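Local coordinates for TqaA (Penicillium aethiopicum, PDB 5DLK), which is a fungal nonribosomal peptide synthetase, represented here by its terminal condensation-like domain, which probably releases the carrier-bound peptide by macrocyclization, at residues Pro53-Ala57 and Val366-Asp370; His68-Ile74 and Val408-Ala414; Phe193-Asn198 and Leu399-Gly403; Val310-Leu315 and Leu361-His365. All blocks are in the same frame, centred on the assembly; numbering follows the deposited sequence.

Contact 1 (Pro53-Ala57 and Val366-Asp370); sequences PATQA and VELRD
Gln56 and Glu367 make a reciprocal pair of hydrogen bonds between the starts of two helices, 56-63 and 368-375. Each side chain takes up a backbone N-H in the other segment. Glu367 OE1 accepts from Gln56 N at 2.8 Å, through the lone pair on the side of its other oxygen. In return, Gln56 OE1 accepts from Arg369 N at 2.9 Å. That donor lies in the plane of the amide carbonyl, on a lone pair. Gln56 reaches it because CG is anti to the backbone N (chi1 -171°) and the rest of the chain is extended. Glu367 bends at chi2 (-72°), and this brings its carboxylate round to the other helix. A water adds a link: it accepts from Ala57 N at 2.9 Å and donates to Glu367 OE2 at 2.7 Å. The Arg369 guanidinium stacks over the Gln56 amide, with the planes 18° apart. The guanidinium also makes a salt bridge with Glu381. Glu367 OE2 has a second partner in Arg215. Two helix starts thus gain acceptors for N-H groups of their first turns. The negative carboxylate facing the start of helix 56-63 is probably favoured by the helix dipole as well as by Arg215.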
loop_
_atom_site.group_PDB
_atom_site.type_symbol
_atom_site.label_atom_id
_atom_site.label_comp_id
_atom_site.label_asym_id
_atom_site.label_seq_id
_atom_site.Cartn_x
_atom_site.Cartn_y
_atom_site.Cartn_z
ATOM N N PRO A 53 3.513 -14.006 -11.447
ATOM C CA PRO A 53 4.256 -12.742 -11.514
ATOM C C PRO A 53 3.880 -11.876 -10.319
ATOM O O PRO A 53 2.739 -11.979 -9.837
ATOM C CB PRO A 53 3.775 -12.110 -12.838
ATOM C CG PRO A 53 3.130 -13.267 -13.608
ATOM C CD PRO A 53 2.540 -14.145 -12.546
ATOM N N ALA A 54 4.827 -11.078 -9.832
ATOM C CA ALA A 54 4.507 -10.029 -8.880
ATOM C C ALA A 54 3.860 -8.874 -9.668
ATOM O O ALA A 54 4.222 -8.637 -10.817
ATOM C CB ALA A 54 5.741 -9.562 -8.169
ATOM N N THR A 55 2.927 -8.158 -9.057
ATOM C CA THR A 55 2.278 -7.045 -9.760
ATOM C C THR A 55 3.199 -5.835 -9.814
ATOM O O THR A 55 4.167 -5.735 -9.048
ATOM C CB THR A 55 0.979 -6.623 -9.078
ATOM O OG1 THR A 55 1.281 -6.057 -7.792
ATOM C CG2 THR A 55 0.049 -7.808 -8.910
ATOM N N GLN A 56 2.883 -4.895 -10.701
ATOM C CA GLN A 56 3.641 -3.668 -10.772
ATOM C C GLN A 56 3.583 -2.929 -9.442
ATOM O O GLN A 56 4.582 -2.361 -9.003
ATOM C CB GLN A 56 3.095 -2.765 -11.900
ATOM C CG GLN A 56 3.967 -1.562 -12.163
ATOM C CD GLN A 56 3.582 -0.869 -13.465
ATOM O OE1 GLN A 56 2.673 -1.306 -14.146
ATOM N NE2 GLN A 56 4.259 0.222 -13.784
ATOM N N ALA A 57 2.421 -2.946 -8.795
ATOM C CA ALA A 57 2.287 -2.251 -7.506
ATOM C C ALA A 57 3.132 -2.935 -6.419
ATOM O O ALA A 57 3.791 -2.274 -5.616
ATOM C CB ALA A 57 0.819 -2.185 -7.079
ATOM N N VAL A 366 -6.166 -2.937 -13.495
ATOM C CA VAL A 366 -5.180 -3.420 -14.458
ATOM C C VAL A 366 -3.805 -2.783 -14.258
ATOM O O VAL A 366 -3.712 -1.700 -13.704
ATOM C CB VAL A 366 -5.640 -3.180 -15.901
ATOM C CG1 VAL A 366 -6.840 -4.091 -16.228
ATOM C CG2 VAL A 366 -5.967 -1.689 -16.136
ATOM N N GLU A 367 -2.755 -3.457 -14.730
ATOM C CA GLU A 367 -1.375 -2.954 -14.604
ATOM C C GLU A 367 -1.169 -1.611 -15.291
ATOM O O GLU A 367 -1.574 -1.456 -16.438
ATOM C CB GLU A 367 -0.391 -3.954 -15.206
ATOM C CG GLU A 367 -0.431 -5.323 -14.531
ATOM C CD GLU A 367 0.190 -5.290 -13.142
ATOM O OE1 GLU A 367 1.435 -5.333 -13.059
ATOM O OE2 GLU A 367 -0.565 -5.225 -12.154
ATOM N N LEU A 368 -0.519 -0.664 -14.616
ATOM C CA LEU A 368 -0.255 0.655 -15.210
ATOM C C LEU A 368 0.480 0.560 -16.552
ATOM O O LEU A 368 0.116 1.236 -17.518
ATOM C CB LEU A 368 0.562 1.524 -14.252
ATOM C CG LEU A 368 0.843 2.962 -14.705
ATOM C CD1 LEU A 368 -0.484 3.747 -14.873
ATOM C CD2 LEU A 368 1.774 3.669 -13.738
ATOM N N ARG A 369 1.517 -0.282 -16.618
ATOM C CA ARG A 369 2.251 -0.440 -17.870
ATOM C C ARG A 369 1.371 -1.019 -18.980
ATOM O O ARG A 369 1.648 -0.784 -20.155
ATOM C CB ARG A 369 3.516 -1.308 -17.671
ATOM C CG ARG A 369 3.287 -2.749 -17.234
ATOM C CD ARG A 369 4.599 -3.556 -17.321
ATOM N NE ARG A 369 5.742 -2.918 -16.654
ATOM C CZ ARG A 369 6.090 -3.130 -15.378
ATOM N NH1 ARG A 369 5.381 -3.951 -14.617
ATOM N NH2 ARG A 369 7.150 -2.513 -14.863
ATOM N N ASP A 370 0.320 -1.753 -18.617
ATOM C CA ASP A 370 -0.633 -2.263 -19.604
ATOM C C ASP A 370 -1.575 -1.147 -20.048
ATOM O O ASP A 370 -1.937 -1.063 -21.216
ATOM C CB ASP A 370 -1.459 -3.429 -19.064
ATOM C CG ASP A 370 -0.638 -4.704 -18.889
ATOM O OD1 ASP A 370 0.522 -4.739 -19.349
ATOM O OD2 ASP A 370 -1.174 -5.656 -18.294
HETATM O O HOH W 1 -0.124 -3.413 -10.184
#

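Contact 2 (His68-Ile74 and Val408-Ala414); sequences HSYNWTI and VQYSKFA
Tyr410 turns a ring edge toward the face of Trp72 in a T-shaped stack. The ring centroids are 5.3 Å apart and the planes meet at 62°. The first torsions bring the rings together. Trp72 CG lies beside its backbone N (chi1 -62°), while Tyr410 CG is anti to its own (chi1 168°). Tyr410 CB also presses on Trp72 CZ3 at 3.4 Å, and Val408 CG1 reaches Trp72 CE3 at 3.6 Å. A glycine in place of Trp72 would probably open a gap beside Val408 and Tyr410 and leave the Tyr410 ring without its T-shaped partner. Farther along the same face, Tyr410 OH meets the edge of the Tyr70 ring in its plane, 3.3 Å from CE1. The two strands are antiparallel, paired through Ser69-Phe413, Asn71-Ser411 and Thr73-Gln409, with two backbone bonds in each pair. Strand 408-414 comes from the C-terminal half of the chain and adds an outer strand to the sheet of strands 67-75 and 169-177, the crossover known as the latch in condensation domains. Ala414 CB makes a CH-pi contact over the His68 ring, 3.7 Å from its centroid. On the other face, Asn71 ND2 sits over the centre of the Phe413 ring. Ser69 OG donates to Asn71 OD1 at 2.6 Å, which fixes how that amide is turned. Asn71 ND2 also gives a bond of 2.9 Å to a water shared with Ser411 OG.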
loop_
_atom_site.group_PDB
_atom_site.type_symbol
_atom_site.label_atom_id
_atom_site.label_comp_id
_atom_site.label_asym_id
_atom_site.label_seq_id
_atom_site.Cartn_x
_atom_site.Cartn_y
_atom_site.Cartn_z
ATOM N N HIS A 68 7.846 -3.079 7.124
ATOM C CA HIS A 68 7.261 -2.678 8.397
ATOM C C HIS A 68 7.505 -3.720 9.469
ATOM O O HIS A 68 7.575 -4.913 9.179
ATOM C CB HIS A 68 5.752 -2.485 8.276
ATOM C CG HIS A 68 5.360 -1.188 7.635
ATOM N ND1 HIS A 68 5.653 -0.890 6.322
ATOM C CD2 HIS A 68 4.711 -0.111 8.134
ATOM C CE1 HIS A 68 5.201 0.322 6.039
ATOM N NE2 HIS A 68 4.612 0.810 7.117
ATOM N N SER A 69 7.620 -3.241 10.702
ATOM C CA SER A 69 7.533 -4.095 11.883
ATOM C C SER A 69 6.318 -3.638 12.667
ATOM O O SER A 69 6.314 -2.531 13.213
ATOM C CB SER A 69 8.796 -3.985 12.743
ATOM O OG SER A 69 8.695 -4.848 13.871
ATOM N N TYR A 70 5.290 -4.480 12.723
ATOM C CA TYR A 70 4.099 -4.165 13.492
ATOM C C TYR A 70 4.264 -4.747 14.901
ATOM O O TYR A 70 4.390 -5.957 15.060
ATOM C CB TYR A 70 2.850 -4.712 12.815
ATOM C CG TYR A 70 2.497 -3.941 11.558
ATOM C CD1 TYR A 70 2.126 -2.606 11.638
ATOM C CD2 TYR A 70 2.542 -4.541 10.304
ATOM C CE1 TYR A 70 1.810 -1.882 10.501
ATOM C CE2 TYR A 70 2.218 -3.821 9.152
ATOM C CZ TYR A 70 1.855 -2.489 9.268
ATOM O OH TYR A 70 1.517 -1.743 8.148
ATOM N N ASN A 71 4.254 -3.867 15.894
ATOM C CA ASN A 71 4.729 -4.207 17.240
ATOM C C ASN A 71 3.614 -4.164 18.270
ATOM O O ASN A 71 2.929 -3.155 18.412
ATOM C CB ASN A 71 5.829 -3.248 17.664
ATOM C CG ASN A 71 6.940 -3.168 16.657
ATOM O OD1 ASN A 71 7.217 -4.136 15.948
ATOM N ND2 ASN A 71 7.586 -2.006 16.576
ATOM N N TRP A 72 3.452 -5.257 19.005
ATOM C CA TRP A 72 2.399 -5.350 19.997
ATOM C C TRP A 72 2.995 -5.549 21.384
ATOM O O TRP A 72 3.578 -6.590 21.651
ATOM C CB TRP A 72 1.467 -6.500 19.662
ATOM C CG TRP A 72 0.771 -6.309 18.346
ATOM C CD1 TRP A 72 1.093 -6.886 17.148
ATOM C CD2 TRP A 72 -0.340 -5.452 18.100
ATOM N NE1 TRP A 72 0.226 -6.450 16.168
ATOM C CE2 TRP A 72 -0.663 -5.568 16.730
ATOM C CE3 TRP A 72 -1.105 -4.601 18.908
ATOM C CZ2 TRP A 72 -1.725 -4.876 16.157
ATOM C CZ3 TRP A 72 -2.156 -3.908 18.330
ATOM C CH2 TRP A 72 -2.451 -4.047 16.967
ATOM N N THR A 73 2.847 -4.556 22.252
ATOM C CA THR A 73 3.341 -4.672 23.623
ATOM C C THR A 73 2.216 -5.235 24.480
ATOM O O THR A 73 1.166 -4.612 24.625
ATOM C CB THR A 73 3.812 -3.324 24.188
ATOM O OG1 THR A 73 4.804 -2.760 23.325
ATOM C CG2 THR A 73 4.417 -3.501 25.588
ATOM N N ILE A 74 2.452 -6.418 25.041
ATOM C CA ILE A 74 1.428 -7.175 25.753
ATOM C C ILE A 74 1.790 -7.251 27.239
ATOM O O ILE A 74 2.864 -7.729 27.581
ATOM C CB ILE A 74 1.293 -8.596 25.192
ATOM C CG1 ILE A 74 1.069 -8.563 23.668
ATOM C CG2 ILE A 74 0.151 -9.338 25.874
ATOM C CD1 ILE A 74 1.127 -9.929 23.012
ATOM N N VAL A 408 -2.928 -4.640 25.590
ATOM C CA VAL A 408 -2.163 -4.756 24.355
ATOM C C VAL A 408 -2.067 -3.391 23.671
ATOM O O VAL A 408 -3.086 -2.757 23.409
ATOM C CB VAL A 408 -2.793 -5.783 23.390
ATOM C CG1 VAL A 408 -1.958 -5.897 22.135
ATOM C CG2 VAL A 408 -2.932 -7.149 24.065
ATOM N N GLN A 409 -0.842 -2.944 23.400
ATOM C CA GLN A 409 -0.611 -1.633 22.795
ATOM C C GLN A 409 0.115 -1.745 21.455
ATOM O O GLN A 409 1.063 -2.521 21.312
ATOM C CB GLN A 409 0.189 -0.743 23.751
ATOM C CG GLN A 409 -0.630 -0.197 24.921
ATOM C CD GLN A 409 -1.631 0.862 24.481
ATOM O OE1 GLN A 409 -2.844 0.652 24.538
ATOM N NE2 GLN A 409 -1.122 2.013 24.042
ATOM N N TYR A 410 -0.330 -0.949 20.486
ATOM C CA TYR A 410 0.222 -0.961 19.132
ATOM C C TYR A 410 1.309 0.083 18.926
ATOM O O TYR A 410 1.212 1.192 19.431
ATOM C CB TYR A 410 -0.901 -0.716 18.114
ATOM C CG TYR A 410 -0.440 -0.418 16.698
ATOM C CD1 TYR A 410 -0.269 -1.445 15.782
ATOM C CD2 TYR A 410 -0.211 0.894 16.267
ATOM C CE1 TYR A 410 0.127 -1.190 14.479
ATOM C CE2 TYR A 410 0.196 1.159 14.955
ATOM C CZ TYR A 410 0.358 0.108 14.072
ATOM O OH TYR A 410 0.763 0.333 12.780
ATOM N N SER A 411 2.334 -0.280 18.163
ATOM C CA SER A 411 3.300 0.680 17.649
ATOM C C SER A 411 3.969 0.052 16.427
ATOM O O SER A 411 3.733 -1.111 16.133
ATOM C CB SER A 411 4.332 1.064 18.719
ATOM O OG SER A 411 5.152 -0.032 19.054
ATOM N N LYS A 412 4.807 0.798 15.711
ATOM C CA LYS A 412 5.441 0.199 14.535
ATOM C C LYS A 412 6.772 0.829 14.206
ATOM O O LYS A 412 7.072 1.955 14.636
ATOM C CB LYS A 412 4.502 0.294 13.316
ATOM C CG LYS A 412 4.274 1.729 12.840
ATOM C CD LYS A 412 3.462 1.774 11.559
ATOM C CE LYS A 412 3.123 3.224 11.186
ATOM N NZ LYS A 412 4.350 4.029 11.117
ATOM N N PHE A 413 7.589 0.076 13.477
ATOM C CA PHE A 413 8.760 0.609 12.811
ATOM C C PHE A 413 8.428 0.539 11.312
ATOM O O PHE A 413 7.734 -0.383 10.881
ATOM C CB PHE A 413 10.027 -0.194 13.073
ATOM C CG PHE A 413 10.309 -0.493 14.527
ATOM C CD1 PHE A 413 10.097 0.449 15.517
ATOM C CD2 PHE A 413 10.806 -1.745 14.887
ATOM C CE1 PHE A 413 10.389 0.147 16.858
ATOM C CE2 PHE A 413 11.088 -2.050 16.219
ATOM C CZ PHE A 413 10.877 -1.105 17.195
ATOM N N ALA A 414 8.958 1.465 10.522
ATOM C CA ALA A 414 8.670 1.453 9.083
ATOM C C ALA A 414 9.797 2.072 8.241
ATOM O O ALA A 414 10.427 3.057 8.639
ATOM C CB ALA A 414 7.348 2.172 8.817
HETATM O O HOH W 2 7.551 0.251 18.418
HETATM O O HOH W 3 3.838 -1.502 21.114
#

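Contact 3 (Phe193-Asn198 and Leu399-Gly403); sequences FAAIYN and LPLRG
Asn198 OD1 accepts from Arg402 N at 2.7 Å, in a bond tilted from the carbonyl plane of the amide. The same amide donates from ND2 to Pro400 O at 3.0 Å. This second bond is nearly straight (174°), and the acceptor lies in the amide plane. Both the oxygen and the nitrogen of the amide are used on one short run of backbone, and the pair of bonds fixes the rotation of the amide. Asn198 CG stands beside its own backbone N (chi1 -68°), which brings the amide across to Arg402. A leucine here would probably leave Arg402 N and Pro400 O without these mates and let the loop drift from the helix end. The rest of the contact is largely apolar. Ala194 CB meets Pro400 CD at 3.6 Å. Phe193 CD1 touches Leu399 CD1 at 3.8 Å. Leu401 CD2 reaches both Ala194 and the Tyr197 ring, coming within 3.8 Å of Tyr197 CD2. A water accepts from Tyr197 OH at 2.7 Å and donates to Arg402 O at 2.6 Å. Tyr197 OH is also bonded to Asn80 N. Leu399 and Leu401 also rest on Trp72 and Ile74 of strand 67-75. The recognisable motif is an inverse gamma turn centred on Pro400, closed by Leu401 N to Leu399 O at 2.8 Å and held by Asn198 just past the end of helix 186-197.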
loop_
_atom_site.group_PDB
_atom_site.type_symbol
_atom_site.label_atom_id
_atom_site.label_comp_id
_atom_site.label_asym_id
_atom_site.label_seq_id
_atom_site.Cartn_x
_atom_site.Cartn_y
_atom_site.Cartn_z
ATOM N N PHE A 193 -5.445 -12.775 13.654
ATOM C CA PHE A 193 -4.492 -13.202 14.685
ATOM C C PHE A 193 -5.202 -13.337 16.035
ATOM O O PHE A 193 -5.129 -14.379 16.687
ATOM C CB PHE A 193 -3.315 -12.220 14.811
ATOM C CG PHE A 193 -2.217 -12.704 15.730
ATOM C CD1 PHE A 193 -2.339 -12.585 17.111
ATOM C CD2 PHE A 193 -1.052 -13.252 15.213
ATOM C CE1 PHE A 193 -1.334 -13.027 17.956
ATOM C CE2 PHE A 193 -0.037 -13.691 16.054
ATOM C CZ PHE A 193 -0.182 -13.577 17.428
ATOM N N ALA A 194 -5.899 -12.283 16.436
ATOM C CA ALA A 194 -6.593 -12.273 17.715
ATOM C C ALA A 194 -7.624 -13.398 17.787
ATOM O O ALA A 194 -7.705 -14.105 18.794
ATOM C CB ALA A 194 -7.247 -10.940 17.946
ATOM N N ALA A 195 -8.390 -13.573 16.715
ATOM C CA ALA A 195 -9.415 -14.609 16.662
ATOM C C ALA A 195 -8.819 -16.009 16.798
ATOM O O ALA A 195 -9.395 -16.872 17.464
ATOM C CB ALA A 195 -10.224 -14.498 15.361
ATOM N N ILE A 196 -7.662 -16.232 16.179
ATOM C CA ILE A 196 -7.017 -17.536 16.247
ATOM C C ILE A 196 -6.495 -17.785 17.660
ATOM O O ILE A 196 -6.684 -18.872 18.215
ATOM C CB ILE A 196 -5.869 -17.660 15.239
ATOM C CG1 ILE A 196 -6.425 -17.699 13.813
ATOM C CG2 ILE A 196 -5.033 -18.909 15.524
ATOM C CD1 ILE A 196 -5.362 -17.561 12.743
ATOM N N TYR A 197 -5.862 -16.770 18.244
ATOM C CA TYR A 197 -5.422 -16.846 19.634
ATOM C C TYR A 197 -6.610 -17.060 20.580
ATOM O O TYR A 197 -6.538 -17.869 21.509
ATOM C CB TYR A 197 -4.659 -15.577 20.019
ATOM C CG TYR A 197 -4.162 -15.560 21.450
ATOM C CD1 TYR A 197 -2.913 -16.070 21.775
ATOM C CD2 TYR A 197 -4.940 -15.028 22.470
ATOM C CE1 TYR A 197 -2.450 -16.052 23.081
ATOM C CE2 TYR A 197 -4.488 -15.007 23.774
ATOM C CZ TYR A 197 -3.241 -15.520 24.074
ATOM O OH TYR A 197 -2.788 -15.503 25.372
ATOM N N ASN A 198 -7.698 -16.331 20.342
ATOM C CA ASN A 198 -8.896 -16.425 21.181
ATOM C C ASN A 198 -9.717 -17.679 20.907
ATOM O O ASN A 198 -10.768 -17.888 21.518
ATOM C CB ASN A 198 -9.791 -15.208 20.983
ATOM C CG ASN A 198 -9.177 -13.942 21.504
ATOM O OD1 ASN A 198 -8.270 -13.970 22.334
ATOM N ND2 ASN A 198 -9.675 -12.809 21.023
ATOM N N LEU A 399 -5.378 -5.414 18.845
ATOM C CA LEU A 399 -5.188 -6.858 18.884
ATOM C C LEU A 399 -5.841 -7.347 20.164
ATOM O O LEU A 399 -5.174 -7.488 21.189
ATOM C CB LEU A 399 -3.700 -7.221 18.853
ATOM C CG LEU A 399 -3.306 -8.660 18.528
ATOM C CD1 LEU A 399 -3.432 -8.908 17.036
ATOM C CD2 LEU A 399 -1.897 -8.958 19.011
ATOM N N PRO A 400 -7.161 -7.567 20.117
ATOM C CA PRO A 400 -7.958 -7.843 21.316
ATOM C C PRO A 400 -7.772 -9.266 21.859
ATOM O O PRO A 400 -8.706 -10.073 21.818
ATOM C CB PRO A 400 -9.395 -7.618 20.829
ATOM C CG PRO A 400 -9.347 -7.960 19.369
ATOM C CD PRO A 400 -7.988 -7.517 18.896
ATOM N N LEU A 401 -6.580 -9.564 22.368
ATOM C CA LEU A 401 -6.312 -10.877 22.960
ATOM C C LEU A 401 -7.129 -11.067 24.246
ATOM O O LEU A 401 -7.184 -10.173 25.091
ATOM C CB LEU A 401 -4.815 -11.046 23.250
ATOM C CG LEU A 401 -3.863 -10.838 22.066
ATOM C CD1 LEU A 401 -2.426 -11.219 22.427
ATOM C CD2 LEU A 401 -4.350 -11.614 20.848
ATOM N N ARG A 402 -7.762 -12.231 24.380
ATOM C CA ARG A 402 -8.610 -12.532 25.538
ATOM C C ARG A 402 -7.764 -12.856 26.774
ATOM O O ARG A 402 -6.761 -13.560 26.680
ATOM C CB ARG A 402 -9.552 -13.700 25.208
ATOM C CG ARG A 402 -10.718 -13.932 26.177
ATOM C CD ARG A 402 -11.071 -12.681 26.982
ATOM N NE ARG A 402 -11.741 -13.003 28.242
ATOM C CZ ARG A 402 -11.928 -12.141 29.240
ATOM N NH1 ARG A 402 -11.484 -10.892 29.145
ATOM N NH2 ARG A 402 -12.549 -12.535 30.345
ATOM N N GLY A 403 -8.177 -12.327 27.923
ATOM C CA GLY A 403 -7.516 -12.586 29.190
ATOM C C GLY A 403 -7.995 -11.620 30.260
ATOM O O GLY A 403 -8.339 -10.482 29.952
HETATM O O HOH W 4 -4.706 -15.140 27.202
#

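Contact 4 (Val310-Leu315 and Leu361-His365); sequences VNGRNL and LSHEH
Glu364 OE2 draws together the polar part of this contact between two loops. Asn314 ND2 donates to it at 2.7 Å. The oxygen lies near the amide plane of Asn314, but the donor comes from well above the carboxylate plane. Gly312 N gives a second, weak bond to the same oxygen at 3.1 Å. Glu364 gets there because its CG stands between the backbone N and the carbonyl carbon (chi1 71°) and the chain then runs straight out. Glu364 is buried, and these N-H groups and a water supply polar partners for its carboxylate. The other oxygen, Glu364 OE1, accepts from that water at 2.6 Å. Within 310-315, an Asx turn shapes the backbone: Asn311 OD1 accepts from Arg313 N at 2.9 Å. Gly312, with its positive phi, sits in the middle of that turn, and its N-H is the one offered to Glu364.

Van der Waals packing completes the contact. Val310 and Leu361 lie near the carboxylate and the Asn314 amide; Leu315 and His365 meet farther off. Val310 and Glu364 run alongside each other, pointing opposite ways, with Val310 CB 3.4 Å from Glu364 OE1. Leu361 CD2 lies 3.6 Å from Asn314 ND2. Leu315 makes a CH-pi contact with His365: its CD2 lies over the centre of the ring, 3.9 Å from the centroid.

Asn311 belongs to the phosphopantetheine-binding site, and Leu361 lies near Tyr357 of the same site. The first loop follows strand 303-310. The second joins helix 346-358 to helix 368-375. Leu315 and His365 pack on helix 208-218, and Val310 touches strand 329-336.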
loop_
_atom_site.group_PDB
_atom_site.type_symbol
_atom_site.label_atom_id
_atom_site.label_comp_id
_atom_site.label_asym_id
_atom_site.label_seq_id
_atom_site.Cartn_x
_atom_site.Cartn_y
_atom_site.Cartn_z
ATOM N N VAL A 310 -5.642 3.885 -5.853
ATOM C CA VAL A 310 -6.967 3.295 -5.763
ATOM C C VAL A 310 -6.844 1.982 -5.000
ATOM O O VAL A 310 -5.759 1.390 -4.951
ATOM C CB VAL A 310 -7.592 3.053 -7.171
ATOM C CG1 VAL A 310 -7.777 4.432 -7.898
ATOM C CG2 VAL A 310 -6.717 2.100 -7.994
ATOM N N ASN A 311 -7.931 1.505 -4.401
ATOM C CA ASN A 311 -7.765 0.356 -3.511
ATOM C C ASN A 311 -7.793 -0.995 -4.239
ATOM O O ASN A 311 -7.348 -2.008 -3.685
ATOM C CB ASN A 311 -8.808 0.389 -2.376
ATOM C CG ASN A 311 -10.247 0.321 -2.877
ATOM O OD1 ASN A 311 -10.568 -0.391 -3.830
ATOM N ND2 ASN A 311 -11.126 1.061 -2.215
ATOM N N GLY A 312 -8.263 -1.005 -5.487
ATOM C CA GLY A 312 -8.197 -2.206 -6.313
ATOM C C GLY A 312 -9.136 -3.322 -5.873
ATOM O O GLY A 312 -8.947 -4.490 -6.233
ATOM N N ARG A 313 -10.159 -2.968 -5.106
ATOM C CA ARG A 313 -11.054 -3.979 -4.551
ATOM C C ARG A 313 -12.471 -3.804 -5.056
ATOM O O ARG A 313 -13.443 -4.074 -4.352
ATOM C CB ARG A 313 -10.995 -3.926 -3.028
ATOM C CG ARG A 313 -9.542 -4.116 -2.579
ATOM C CD ARG A 313 -9.313 -4.203 -1.080
ATOM N NE ARG A 313 -9.427 -5.580 -0.625
ATOM C CZ ARG A 313 -8.424 -6.381 -0.265
ATOM N NH1 ARG A 313 -7.157 -5.985 -0.262
ATOM N NH2 ARG A 313 -8.719 -7.603 0.112
ATOM N N ASN A 314 -12.582 -3.346 -6.293
ATOM C CA ASN A 314 -13.893 -3.210 -6.901
ATOM C C ASN A 314 -14.168 -4.335 -7.887
ATOM O O ASN A 314 -15.208 -4.362 -8.531
ATOM C CB ASN A 314 -14.019 -1.836 -7.560
ATOM C CG ASN A 314 -13.969 -0.709 -6.532
ATOM O OD1 ASN A 314 -14.977 -0.394 -5.902
ATOM N ND2 ASN A 314 -12.785 -0.123 -6.333
ATOM N N LEU A 315 -13.241 -5.277 -7.985
ATOM C CA LEU A 315 -13.467 -6.502 -8.751
ATOM C C LEU A 315 -14.528 -7.386 -8.102
ATOM O O LEU A 315 -14.483 -7.636 -6.899
ATOM C CB LEU A 315 -12.173 -7.301 -8.882
ATOM C CG LEU A 315 -11.250 -7.035 -10.064
ATOM C CD1 LEU A 315 -10.081 -8.001 -9.997
ATOM C CD2 LEU A 315 -11.993 -7.204 -11.376
ATOM N N LEU A 361 -13.806 2.980 -11.861
ATOM C CA LEU A 361 -13.872 1.963 -10.807
ATOM C C LEU A 361 -13.787 0.529 -11.322
ATOM O O LEU A 361 -13.041 -0.277 -10.767
ATOM C CB LEU A 361 -15.147 2.128 -9.991
ATOM C CG LEU A 361 -15.077 3.242 -8.951
ATOM C CD1 LEU A 361 -16.473 3.557 -8.424
ATOM C CD2 LEU A 361 -14.119 2.850 -7.821
ATOM N N SER A 362 -14.530 0.214 -12.386
ATOM C CA SER A 362 -14.514 -1.153 -12.910
ATOM C C SER A 362 -13.273 -1.433 -13.764
ATOM O O SER A 362 -13.084 -2.557 -14.249
ATOM C CB SER A 362 -15.799 -1.447 -13.708
ATOM O OG SER A 362 -15.937 -0.609 -14.837
ATOM N N HIS A 363 -12.403 -0.436 -13.904
ATOM C CA HIS A 363 -11.247 -0.550 -14.793
ATOM C C HIS A 363 -9.916 -0.292 -14.091
ATOM O O HIS A 363 -8.856 -0.336 -14.717
ATOM C CB HIS A 363 -11.406 0.434 -15.959
ATOM C CG HIS A 363 -12.742 0.341 -16.634
ATOM N ND1 HIS A 363 -13.163 -0.793 -17.294
ATOM C CD2 HIS A 363 -13.742 1.247 -16.761
ATOM C CE1 HIS A 363 -14.372 -0.586 -17.792
ATOM N NE2 HIS A 363 -14.746 0.647 -17.485
ATOM N N GLU A 364 -9.979 -0.029 -12.791
ATOM C CA GLU A 364 -8.835 0.512 -12.058
ATOM C C GLU A 364 -7.807 -0.544 -11.623
ATOM O O GLU A 364 -6.754 -0.208 -11.069
ATOM C CB GLU A 364 -9.342 1.255 -10.818
ATOM C CG GLU A 364 -9.878 0.287 -9.777
ATOM C CD GLU A 364 -10.304 0.934 -8.474
ATOM O OE1 GLU A 364 -10.629 2.153 -8.452
ATOM O OE2 GLU A 364 -10.332 0.190 -7.463
ATOM N N HIS A 365 -8.118 -1.815 -11.878
ATOM C CA HIS A 365 -7.355 -2.942 -11.362
ATOM C C HIS A 365 -6.228 -3.441 -12.267
ATOM O O HIS A 365 -5.428 -4.300 -11.862
ATOM C CB HIS A 365 -8.320 -4.102 -11.108
ATOM C CG HIS A 365 -9.039 -4.537 -12.343
ATOM N ND1 HIS A 365 -10.205 -3.939 -12.773
ATOM C CD2 HIS A 365 -8.734 -5.485 -13.265
ATOM C CE1 HIS A 365 -10.593 -4.506 -13.905
ATOM N NE2 HIS A 365 -9.718 -5.449 -14.223
HETATM O O HOH W 5 -10.978 2.460 -5.871
HETATM O O HOH W 6 -14.152 -4.432 -11.651
#

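Overall arrangement
The four contacts form two groups. Contacts 1 and 4 adjoin in sequence at His365 and Val366, with centres about 13 Å apart. Contacts 2 and 3 have centres about 15 Å apart and touch: Ile74 CD1 packs on Leu401 CD1 at 3.8 Å. The groups lie apart, with about 30 Å between the centres of contacts 2 and 4. Along the chain, contact 3 is nested inside the loop closed by contact 2, and contact 4 inside those closed by the others. The phosphopantetheine site comes near one contact of each group. Contact 4 holds Asn311, and the Tyr70 side chain of contact 2 is about 7 Å from Gly183, nearest atoms. No phosphopantetheine is bound here.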